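Local coordinates for DUF2235 domain-containing protein (Pseudomonas aeruginosa, PDB 4O5P) that acts as a type VI secretion phospholipase effector, Tle1, probably hydrolysing membrane phospholipids with an alpha/beta-hydrolase-type catalytic domain, at residues S398-Q408 with E446-F457; G377-Y386 with D656-A664. All blocks are in the same frame, centred on the assembly; numbering follows the deposited sequence.

Contact 1 of 2, residues S398-Q408 with E446-F457; sequences SEFLLSQIALQ and EFSVSEELATRF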
loop_
_atom_site.group_PDB
_atom_site.type_symbol
_atom_site.label_atom_id
_atom_site.label_comp_id
_atom_site.label_asym_id
_atom_site.label_seq_id
_atom_site.Cartn_x
_atom_site.Cartn_y
_atom_site.Cartn_z
ATOM N N SER A 398 19.015 11.419 7.802
ATOM C CA SER A 398 17.993 11.068 6.831
ATOM C C SER A 398 18.552 11.204 5.412
ATOM O O SER A 398 17.999 10.633 4.479
ATOM C CB SER A 398 16.716 11.891 7.038
ATOM O OG SER A 398 17.006 13.167 7.584
ATOM N N GLU A 399 19.661 11.932 5.253
ATOM C CA GLU A 399 20.332 12.011 3.944
ATOM C C GLU A 399 21.070 10.714 3.562
ATOM O O GLU A 399 21.636 10.616 2.465
ATOM C CB GLU A 399 21.281 13.223 3.861
ATOM C CG GLU A 399 22.594 13.083 4.633
ATOM C CD GLU A 399 22.500 13.582 6.068
ATOM O OE1 GLU A 399 21.404 13.502 6.686
ATOM O OE2 GLU A 399 23.538 14.057 6.583
ATOM N N PHE A 400 21.055 9.720 4.453
ATOM C CA PHE A 400 21.660 8.416 4.151
ATOM C C PHE A 400 20.603 7.338 3.940
ATOM O O PHE A 400 20.922 6.172 3.687
ATOM C CB PHE A 400 22.625 7.992 5.260
ATOM C CG PHE A 400 23.791 8.923 5.432
ATOM C CD1 PHE A 400 24.885 8.859 4.570
ATOM C CD2 PHE A 400 23.791 9.871 6.449
ATOM C CE1 PHE A 400 25.963 9.726 4.722
ATOM C CE2 PHE A 400 24.870 10.736 6.615
ATOM C CZ PHE A 400 25.957 10.665 5.749
ATOM N N LEU A 401 19.345 7.747 4.045
ATOM C CA LEU A 401 18.207 6.844 3.967
ATOM C C LEU A 401 17.955 6.495 2.503
ATOM O O LEU A 401 17.780 7.395 1.669
ATOM C CB LEU A 401 16.988 7.557 4.574
ATOM C CG LEU A 401 15.939 6.927 5.497
ATOM C CD1 LEU A 401 16.502 5.926 6.487
ATOM C CD2 LEU A 401 15.184 8.041 6.244
ATOM N N LEU A 402 17.925 5.199 2.186
ATOM C CA LEU A 402 17.832 4.759 0.795
ATOM C C LEU A 402 16.623 5.378 0.062
ATOM O O LEU A 402 16.713 5.820 -1.103
ATOM C CB LEU A 402 17.805 3.225 0.753
ATOM C CG LEU A 402 17.744 2.523 -0.601
ATOM C CD1 LEU A 402 18.813 3.027 -1.548
ATOM C CD2 LEU A 402 17.894 1.012 -0.400
ATOM N N SER A 403 15.508 5.463 0.776
ATOM C CA SER A 403 14.264 5.977 0.212
ATOM C C SER A 403 14.356 7.415 -0.314
ATOM O O SER A 403 13.452 7.878 -0.995
ATOM C CB SER A 403 13.153 5.885 1.250
ATOM O OG SER A 403 13.565 6.475 2.461
ATOM N N GLN A 404 15.435 8.115 0.018
ATOM C CA GLN A 404 15.636 9.471 -0.490
ATOM C C GLN A 404 15.884 9.527 -1.992
ATOM O O GLN A 404 15.688 10.585 -2.604
ATOM C CB GLN A 404 16.768 10.183 0.273
ATOM C CG GLN A 404 16.471 10.393 1.771
ATOM C CD GLN A 404 15.381 11.428 2.028
ATOM O OE1 GLN A 404 14.277 11.101 2.486
ATOM N NE2 GLN A 404 15.694 12.687 1.749
ATOM N N ILE A 405 16.299 8.415 -2.601
ATOM C CA ILE A 405 16.578 8.455 -4.047
ATOM C C ILE A 405 15.258 8.425 -4.807
ATOM O O ILE A 405 14.937 9.341 -5.593
ATOM C CB ILE A 405 17.502 7.280 -4.514
ATOM C CG1 ILE A 405 18.776 7.215 -3.674
ATOM C CG2 ILE A 405 17.853 7.412 -5.992
ATOM C CD1 ILE A 405 19.653 8.453 -3.787
ATOM N N ALA A 406 14.477 7.379 -4.548
ATOM C CA ALA A 406 13.135 7.282 -5.116
ATOM C C ALA A 406 12.362 8.585 -4.901
ATOM O O ALA A 406 11.684 9.066 -5.812
ATOM C CB ALA A 406 12.392 6.115 -4.522
ATOM N N LEU A 407 12.490 9.173 -3.712
ATOM C CA LEU A 407 11.794 10.436 -3.410
ATOM C C LEU A 407 12.175 11.506 -4.428
ATOM O O LEU A 407 11.304 12.115 -5.087
ATOM C CB LEU A 407 12.141 10.912 -1.996
ATOM C CG LEU A 407 11.800 12.355 -1.633
ATOM C CD1 LEU A 407 10.287 12.547 -1.576
ATOM C CD2 LEU A 407 12.419 12.697 -0.312
ATOM N N GLN A 408 13.473 11.711 -4.594
ATOM C CA GLN A 408 13.908 12.734 -5.533
ATOM C C GLN A 408 13.421 12.381 -6.932
ATOM O O GLN A 408 12.947 13.254 -7.692
ATOM C CB GLN A 408 15.429 12.914 -5.487
ATOM C CG GLN A 408 15.904 13.710 -4.274
ATOM C CD GLN A 408 17.277 14.354 -4.478
ATOM O OE1 GLN A 408 17.870 14.258 -5.555
ATOM N NE2 GLN A 408 17.786 15.016 -3.434
ATOM N N GLU A 446 14.205 17.653 4.133
ATOM C CA GLU A 446 13.485 16.390 3.981
ATOM C C GLU A 446 13.807 15.685 2.666
ATOM O O GLU A 446 13.448 14.518 2.480
ATOM C CB GLU A 446 11.970 16.582 4.151
ATOM C CG GLU A 446 11.520 16.742 5.601
ATOM C CD GLU A 446 10.002 16.741 5.758
ATOM O OE1 GLU A 446 9.295 16.794 4.735
ATOM O OE2 GLU A 446 9.518 16.688 6.913
ATOM N N PHE A 447 14.484 16.390 1.762
ATOM C CA PHE A 447 14.810 15.859 0.442
ATOM C C PHE A 447 16.315 15.633 0.253
ATOM O O PHE A 447 16.761 15.361 -0.865
ATOM C CB PHE A 447 14.294 16.800 -0.656
ATOM C CG PHE A 447 12.805 16.700 -0.912
ATOM C CD1 PHE A 447 11.892 17.262 -0.030
ATOM C CD2 PHE A 447 12.327 16.046 -2.037
ATOM C CE1 PHE A 447 10.527 17.164 -0.267
ATOM C CE2 PHE A 447 10.960 15.940 -2.286
ATOM C CZ PHE A 447 10.062 16.499 -1.406
ATOM N N SER A 448 17.091 15.747 1.331
ATOM C CA SER A 448 18.556 15.612 1.250
ATOM C C SER A 448 19.035 14.223 0.809
ATOM O O SER A 448 18.534 13.200 1.285
ATOM C CB SER A 448 19.200 15.917 2.605
ATOM O OG SER A 448 19.179 17.295 2.896
ATOM N N VAL A 449 20.009 14.199 -0.098
ATOM C CA VAL A 449 20.712 12.965 -0.456
ATOM C C VAL A 449 22.210 13.195 -0.318
ATOM O O VAL A 449 22.738 14.158 -0.867
ATOM C CB VAL A 449 20.431 12.555 -1.910
ATOM C CG1 VAL A 449 21.370 11.419 -2.344
ATOM C CG2 VAL A 449 19.000 12.151 -2.070
ATOM N N SER A 450 22.905 12.316 0.396
ATOM C CA SER A 450 24.340 12.489 0.585
ATOM C C SER A 450 25.075 11.814 -0.564
ATOM O O SER A 450 24.513 10.952 -1.250
ATOM C CB SER A 450 24.782 11.900 1.924
ATOM O OG SER A 450 24.814 10.485 1.872
ATOM N N GLU A 451 26.325 12.197 -0.802
ATOM C CA GLU A 451 27.019 11.590 -1.924
ATOM C C GLU A 451 27.352 10.127 -1.644
ATOM O O GLU A 451 27.449 9.339 -2.575
ATOM C CB GLU A 451 28.239 12.413 -2.373
ATOM C CG GLU A 451 29.512 12.200 -1.574
ATOM C CD GLU A 451 30.718 12.885 -2.222
ATOM O OE1 GLU A 451 30.518 13.877 -2.965
ATOM O OE2 GLU A 451 31.861 12.425 -1.986
ATOM N N GLU A 452 27.502 9.749 -0.375
ATOM C CA GLU A 452 27.777 8.345 -0.047
ATOM C C GLU A 452 26.577 7.494 -0.471
ATOM O O GLU A 452 26.722 6.455 -1.141
ATOM C CB GLU A 452 28.053 8.203 1.451
ATOM C CG GLU A 452 28.363 6.793 1.938
ATOM C CD GLU A 452 28.716 6.759 3.439
ATOM O OE1 GLU A 452 29.898 7.016 3.766
ATOM O OE2 GLU A 452 27.824 6.485 4.291
ATOM N N LEU A 453 25.386 7.968 -0.107
ATOM C CA LEU A 453 24.145 7.342 -0.535
ATOM C C LEU A 453 24.079 7.273 -2.057
ATOM O O LEU A 453 23.851 6.199 -2.614
ATOM C CB LEU A 453 22.927 8.090 0.047
ATOM C CG LEU A 453 21.563 7.616 -0.461
ATOM C CD1 LEU A 453 21.357 6.136 -0.139
ATOM C CD2 LEU A 453 20.395 8.472 0.052
ATOM N N ALA A 454 24.303 8.396 -2.738
ATOM C CA ALA A 454 24.253 8.381 -4.201
ATOM C C ALA A 454 25.201 7.338 -4.802
ATOM O O ALA A 454 24.846 6.623 -5.729
ATOM C CB ALA A 454 24.556 9.757 -4.770
ATOM N N THR A 455 26.406 7.258 -4.262
ATOM C CA THR A 455 27.427 6.361 -4.779
ATOM C C THR A 455 27.021 4.891 -4.631
ATOM O O THR A 455 27.151 4.094 -5.567
ATOM C CB THR A 455 28.734 6.588 -4.030
ATOM O OG1 THR A 455 29.301 7.846 -4.436
ATOM C CG2 THR A 455 29.714 5.484 -4.331
ATOM N N ARG A 456 26.533 4.544 -3.446
ATOM C CA ARG A 456 26.095 3.179 -3.166
ATOM C C ARG A 456 24.885 2.768 -4.007
ATOM O O ARG A 456 24.816 1.656 -4.591
ATOM C CB ARG A 456 25.792 3.067 -1.662
ATOM C CG ARG A 456 27.067 3.200 -0.789
ATOM C CD ARG A 456 26.731 3.333 0.692
ATOM N NE ARG A 456 27.922 3.439 1.532
ATOM C CZ ARG A 456 27.922 3.290 2.857
ATOM N NH1 ARG A 456 26.797 3.026 3.496
ATOM N NH2 ARG A 456 29.052 3.415 3.546
ATOM N N PHE A 457 23.919 3.676 -4.076
ATOM C CA PHE A 457 22.777 3.448 -4.936
ATOM C C PHE A 457 23.263 3.199 -6.356
ATOM O O PHE A 457 22.890 2.225 -6.990
ATOM C CB PHE A 457 21.821 4.646 -4.915
ATOM C CG PHE A 457 20.732 4.539 -5.929
ATOM C CD1 PHE A 457 20.923 5.006 -7.227
ATOM C CD2 PHE A 457 19.530 3.934 -5.601
ATOM C CE1 PHE A 457 19.923 4.881 -8.174
ATOM C CE2 PHE A 457 18.519 3.814 -6.539
ATOM C CZ PHE A 457 18.716 4.289 -7.828
#

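Contact 2 of 2, residues G377-Y386 with D656-A664; sequences GVHSDVGGGY and DEQVHDSRA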
loop_
_atom_site.group_PDB
_atom_site.type_symbol
_atom_site.label_atom_id
_atom_site.label_comp_id
_atom_site.label_asym_id
_atom_site.label_seq_id
_atom_site.Cartn_x
_atom_site.Cartn_y
_atom_site.Cartn_z
ATOM N N GLY A 377 16.127 -2.334 -2.183
ATOM C CA GLY A 377 15.554 -2.209 -0.855
ATOM C C GLY A 377 14.219 -2.902 -0.704
ATOM O O GLY A 377 13.664 -3.448 -1.656
ATOM N N VAL A 378 13.700 -2.908 0.513
ATOM C CA VAL A 378 12.415 -3.520 0.760
ATOM C C VAL A 378 11.345 -2.426 0.711
ATOM O O VAL A 378 11.626 -1.336 0.220
ATOM C CB VAL A 378 12.414 -4.298 2.067
ATOM C CG1 VAL A 378 13.484 -5.415 1.977
ATOM C CG2 VAL A 378 12.710 -3.380 3.231
ATOM N N HIS A 379 10.140 -2.726 1.194
ATOM C CA HIS A 379 8.945 -1.919 0.916
ATOM C C HIS A 379 9.156 -0.413 1.224
ATOM O O HIS A 379 9.006 0.464 0.341
ATOM C CB HIS A 379 7.778 -2.512 1.727
ATOM C CG HIS A 379 6.434 -1.912 1.446
ATOM N ND1 HIS A 379 5.969 -1.668 0.171
ATOM C CD2 HIS A 379 5.423 -1.575 2.282
ATOM C CE1 HIS A 379 4.744 -1.186 0.235
ATOM N NE2 HIS A 379 4.390 -1.107 1.507
ATOM N N SER A 380 9.553 -0.123 2.458
ATOM C CA SER A 380 9.724 1.263 2.891
ATOM C C SER A 380 11.070 1.880 2.500
ATOM O O SER A 380 11.299 3.083 2.719
ATOM C CB SER A 380 9.469 1.384 4.389
ATOM O OG SER A 380 8.091 1.194 4.640
ATOM N N ASP A 381 11.949 1.063 1.923
ATOM C CA ASP A 381 13.143 1.566 1.250
ATOM C C ASP A 381 12.781 2.262 -0.058
ATOM O O ASP A 381 13.582 3.015 -0.618
ATOM C CB ASP A 381 14.128 0.436 0.959
ATOM C CG ASP A 381 14.847 -0.045 2.206
ATOM O OD1 ASP A 381 15.087 0.809 3.099
ATOM O OD2 ASP A 381 15.157 -1.265 2.277
ATOM N N VAL A 382 11.571 2.016 -0.547
ATOM C CA VAL A 382 11.115 2.680 -1.763
ATOM C C VAL A 382 10.079 3.748 -1.419
ATOM O O VAL A 382 10.136 4.881 -1.929
ATOM C CB VAL A 382 10.507 1.676 -2.737
ATOM C CG1 VAL A 382 9.989 2.389 -3.980
ATOM C CG2 VAL A 382 11.548 0.613 -3.113
ATOM N N GLY A 383 9.130 3.389 -0.555
ATOM C CA GLY A 383 8.138 4.375 -0.154
ATOM C C GLY A 383 8.538 5.376 0.916
ATOM O O GLY A 383 7.852 6.386 1.113
ATOM N N GLY A 384 9.631 5.122 1.618
ATOM C CA GLY A 384 9.971 5.949 2.762
ATOM C C GLY A 384 9.276 5.404 4.003
ATOM O O GLY A 384 8.350 4.586 3.894
ATOM N N GLY A 385 9.719 5.836 5.180
ATOM C CA GLY A 385 8.994 5.517 6.397
ATOM C C GLY A 385 9.880 4.933 7.481
ATOM O O GLY A 385 9.425 4.714 8.611
ATOM N N TYR A 386 11.140 4.675 7.149
ATOM C CA TYR A 386 12.089 4.205 8.161
ATOM C C TYR A 386 12.734 5.423 8.798
ATOM O O TYR A 386 13.048 6.387 8.099
ATOM C CB TYR A 386 13.177 3.344 7.527
ATOM C CG TYR A 386 12.745 1.929 7.238
ATOM C CD1 TYR A 386 12.421 1.063 8.276
ATOM C CD2 TYR A 386 12.674 1.452 5.931
ATOM C CE1 TYR A 386 12.024 -0.248 8.022
ATOM C CE2 TYR A 386 12.278 0.137 5.662
ATOM C CZ TYR A 386 11.946 -0.698 6.718
ATOM O OH TYR A 386 11.557 -2.006 6.481
ATOM N N ASP A 656 24.426 -3.506 3.717
ATOM C CA ASP A 656 24.748 -3.343 5.142
ATOM C C ASP A 656 24.045 -2.160 5.821
ATOM O O ASP A 656 23.432 -2.327 6.870
ATOM C CB ASP A 656 26.251 -3.155 5.321
ATOM C CG ASP A 656 27.036 -4.450 5.259
ATOM O OD1 ASP A 656 26.494 -5.516 4.884
ATOM O OD2 ASP A 656 28.241 -4.385 5.576
ATOM N N GLU A 657 24.154 -0.969 5.219
ATOM C CA GLU A 657 23.783 0.286 5.877
ATOM C C GLU A 657 22.588 1.040 5.265
ATOM O O GLU A 657 22.175 2.077 5.782
ATOM C CB GLU A 657 24.998 1.233 5.939
ATOM C CG GLU A 657 26.187 0.684 6.734
ATOM C CD GLU A 657 27.304 1.706 6.879
ATOM O OE1 GLU A 657 27.344 2.677 6.091
ATOM O OE2 GLU A 657 28.137 1.545 7.793
ATOM N N GLN A 658 22.023 0.533 4.172
ATOM C CA GLN A 658 20.864 1.216 3.567
ATOM C C GLN A 658 19.616 0.337 3.460
ATOM O O GLN A 658 18.516 0.786 3.777
ATOM C CB GLN A 658 21.236 1.800 2.205
ATOM C CG GLN A 658 21.697 3.275 2.281
ATOM C CD GLN A 658 23.088 3.465 2.869
ATOM O OE1 GLN A 658 23.986 2.651 2.652
ATOM N NE2 GLN A 658 23.275 4.558 3.613
ATOM N N VAL A 659 19.808 -0.921 3.064
ATOM C CA VAL A 659 18.705 -1.834 2.813
ATOM C C VAL A 659 18.183 -2.456 4.101
ATOM O O VAL A 659 18.922 -3.136 4.832
ATOM C CB VAL A 659 19.103 -2.936 1.807
ATOM C CG1 VAL A 659 17.972 -3.970 1.646
ATOM C CG2 VAL A 659 19.457 -2.307 0.452
ATOM N N HIS A 660 16.899 -2.242 4.370
ATOM C CA HIS A 660 16.270 -2.801 5.573
ATOM C C HIS A 660 15.818 -4.238 5.355
ATOM O O HIS A 660 15.961 -4.784 4.267
ATOM C CB HIS A 660 15.096 -1.943 6.053
ATOM C CG HIS A 660 15.506 -0.609 6.595
ATOM N ND1 HIS A 660 15.975 0.410 5.786
ATOM C CD2 HIS A 660 15.523 -0.126 7.861
ATOM C CE1 HIS A 660 16.253 1.465 6.537
ATOM N NE2 HIS A 660 15.992 1.163 7.800
ATOM N N ASP A 661 15.291 -4.850 6.407
ATOM C CA ASP A 661 14.883 -6.239 6.338
ATOM C C ASP A 661 13.475 -6.256 6.882
ATOM O O ASP A 661 13.259 -6.312 8.098
ATOM C CB ASP A 661 15.815 -7.113 7.189
ATOM C CG ASP A 661 15.549 -8.605 7.020
ATOM O OD1 ASP A 661 14.392 -8.993 6.749
ATOM O OD2 ASP A 661 16.493 -9.411 7.174
ATOM N N SER A 662 12.504 -6.167 5.985
ATOM C CA SER A 662 11.131 -6.024 6.418
ATOM C C SER A 662 10.625 -7.344 7.000
ATOM O O SER A 662 9.590 -7.382 7.648
ATOM C CB SER A 662 10.267 -5.555 5.261
ATOM O OG SER A 662 10.364 -6.460 4.185
ATOM N N ARG A 663 11.378 -8.420 6.782
ATOM C CA ARG A 663 11.023 -9.710 7.362
ATOM C C ARG A 663 11.302 -9.767 8.858
ATOM O O ARG A 663 10.694 -10.563 9.575
ATOM C CB ARG A 663 11.759 -10.846 6.651
ATOM C CG ARG A 663 10.841 -11.729 5.840
ATOM C CD ARG A 663 11.160 -13.200 6.064
ATOM N NE ARG A 663 10.221 -13.848 6.985
ATOM C CZ ARG A 663 10.601 -14.610 8.011
ATOM N NH1 ARG A 663 11.892 -14.804 8.244
ATOM N NH2 ARG A 663 9.701 -15.176 8.805
ATOM N N ALA A 664 12.193 -8.898 9.333
ATOM C CA ALA A 664 12.683 -8.968 10.705
ATOM C C ALA A 664 11.697 -8.486 11.776
ATOM O O ALA A 664 11.244 -7.332 11.768
ATOM C CB ALA A 664 14.016 -8.233 10.816
#

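Contact 1 of 2, residues S398-Q408 with E446-F457
Two glutamine side chains of helix 403-416, Q404 and Q408, bind the backbone that leads into helix 451-463, while apolar side chains close the angle where the two helices cross. The segments 403-408 and 451-457 lie nearly at right angles (86°), their axes 10.6 Å apart at closest approach. The Q404 amide nitrogen is shared: NE2 donates to S448 O at 2.9 Å, tilted from that carbonyl's plane, and to E446 O at 3.0 Å from above its plane, both acceptors lying close to the amide plane. Q408 NE2 meets F447 O nearly in line with its C=O bond, at 2.8 Å, and Q408 OE1 is taken by R19 N. Further along, E399 O accepts from S450 N, and S450 OG caps helix 451-463 by accepting from L453 N. Between these bonds I405 fills the angle. Its CG1 lies beside the backbone N (chi1 -53°), which sends CG2 over the centre of the F457 ring, 3.6 Å from the centroid, while CD1 meets V449 CG1 and approaches L453 CD2 tip to tip. L407 CD2 lies over one face of F447, whose ring also meets Y411. Three consecutive backbone carbonyls, of E446, F447 and S448, thus accept from side-chain amides of one helix, that of E446 also from R94, which fixes this backbone without any strand pairing.

Contact 2 of 2, residues G377-Y386 with D656-A664
The chain at 377-378 runs beside the extended backbone of 659-660, with G377 and V659 CA atoms 4.9 Å apart; it then turns into the short helix 379-383, while 656-664 leaves the end of helix 649-657 and finishes in a type I beta turn from D661 to A664. The first segment is probably the histidine loop of an alpha/beta-hydrolase fold, following strand 370-375: H379 bonds to S237 and D281, an arrangement consistent with a Ser-His-Asp triad. G377 adopts a positive phi.

D381 joins the segments through both carboxylate oxygens. OD1 receives H660 ND1 at 2.9 Å on its syn lone pair, in a bent bond (140°) tilted from the imidazole plane. OD2 accepts H660 N, also syn and also at 2.9 Å, and on its anti side takes V378 N at 2.8 Å. One buried carboxylate therefore ties the start of the 377-386 loop to both the backbone and the ring of H660, and the three N-H donors would be expected to favour its ionised form.

The H660 ring is further held by Y386, whose CG lies beside its own backbone N (chi1 -79°), bringing the phenol ring over the imidazole. The two rings stack face to face, planes 4° apart, and their side chains slide past each other in opposite directions. V378 packs its methyls against the H660 carbonyl and S662, whose OG bonds to E339. V659 packs on G377, its CG1 3.9 Å from G377 CA. In the stack, the centroids are 3.5 Å apart and H660 CD2 comes to 3.3 Å from Y386 CD1, above the centre of the phenol ring.

In the fold
The centres of the two contacts lie 13 Å apart on the same side of the chain's centre, and contact 1 is nested in the loop that contact 2 closes: 377-386, 398-408, 446-457 and 656-664 follow in that order. Helix 379-383 is directly succeeded by helix 403-416. The contacts also touch: R456 forms a salt bridge with E657, Q658 probably bonds to the carbonyl of F400, and S403 packs on D381. Contact 2 joins the loop carrying the putative catalytic histidine, in the catalytic domain, to the segment after helix 649-657, in the C-terminal region, and contact 1 joins the next helix, 403-416, to the start of helix 451-463.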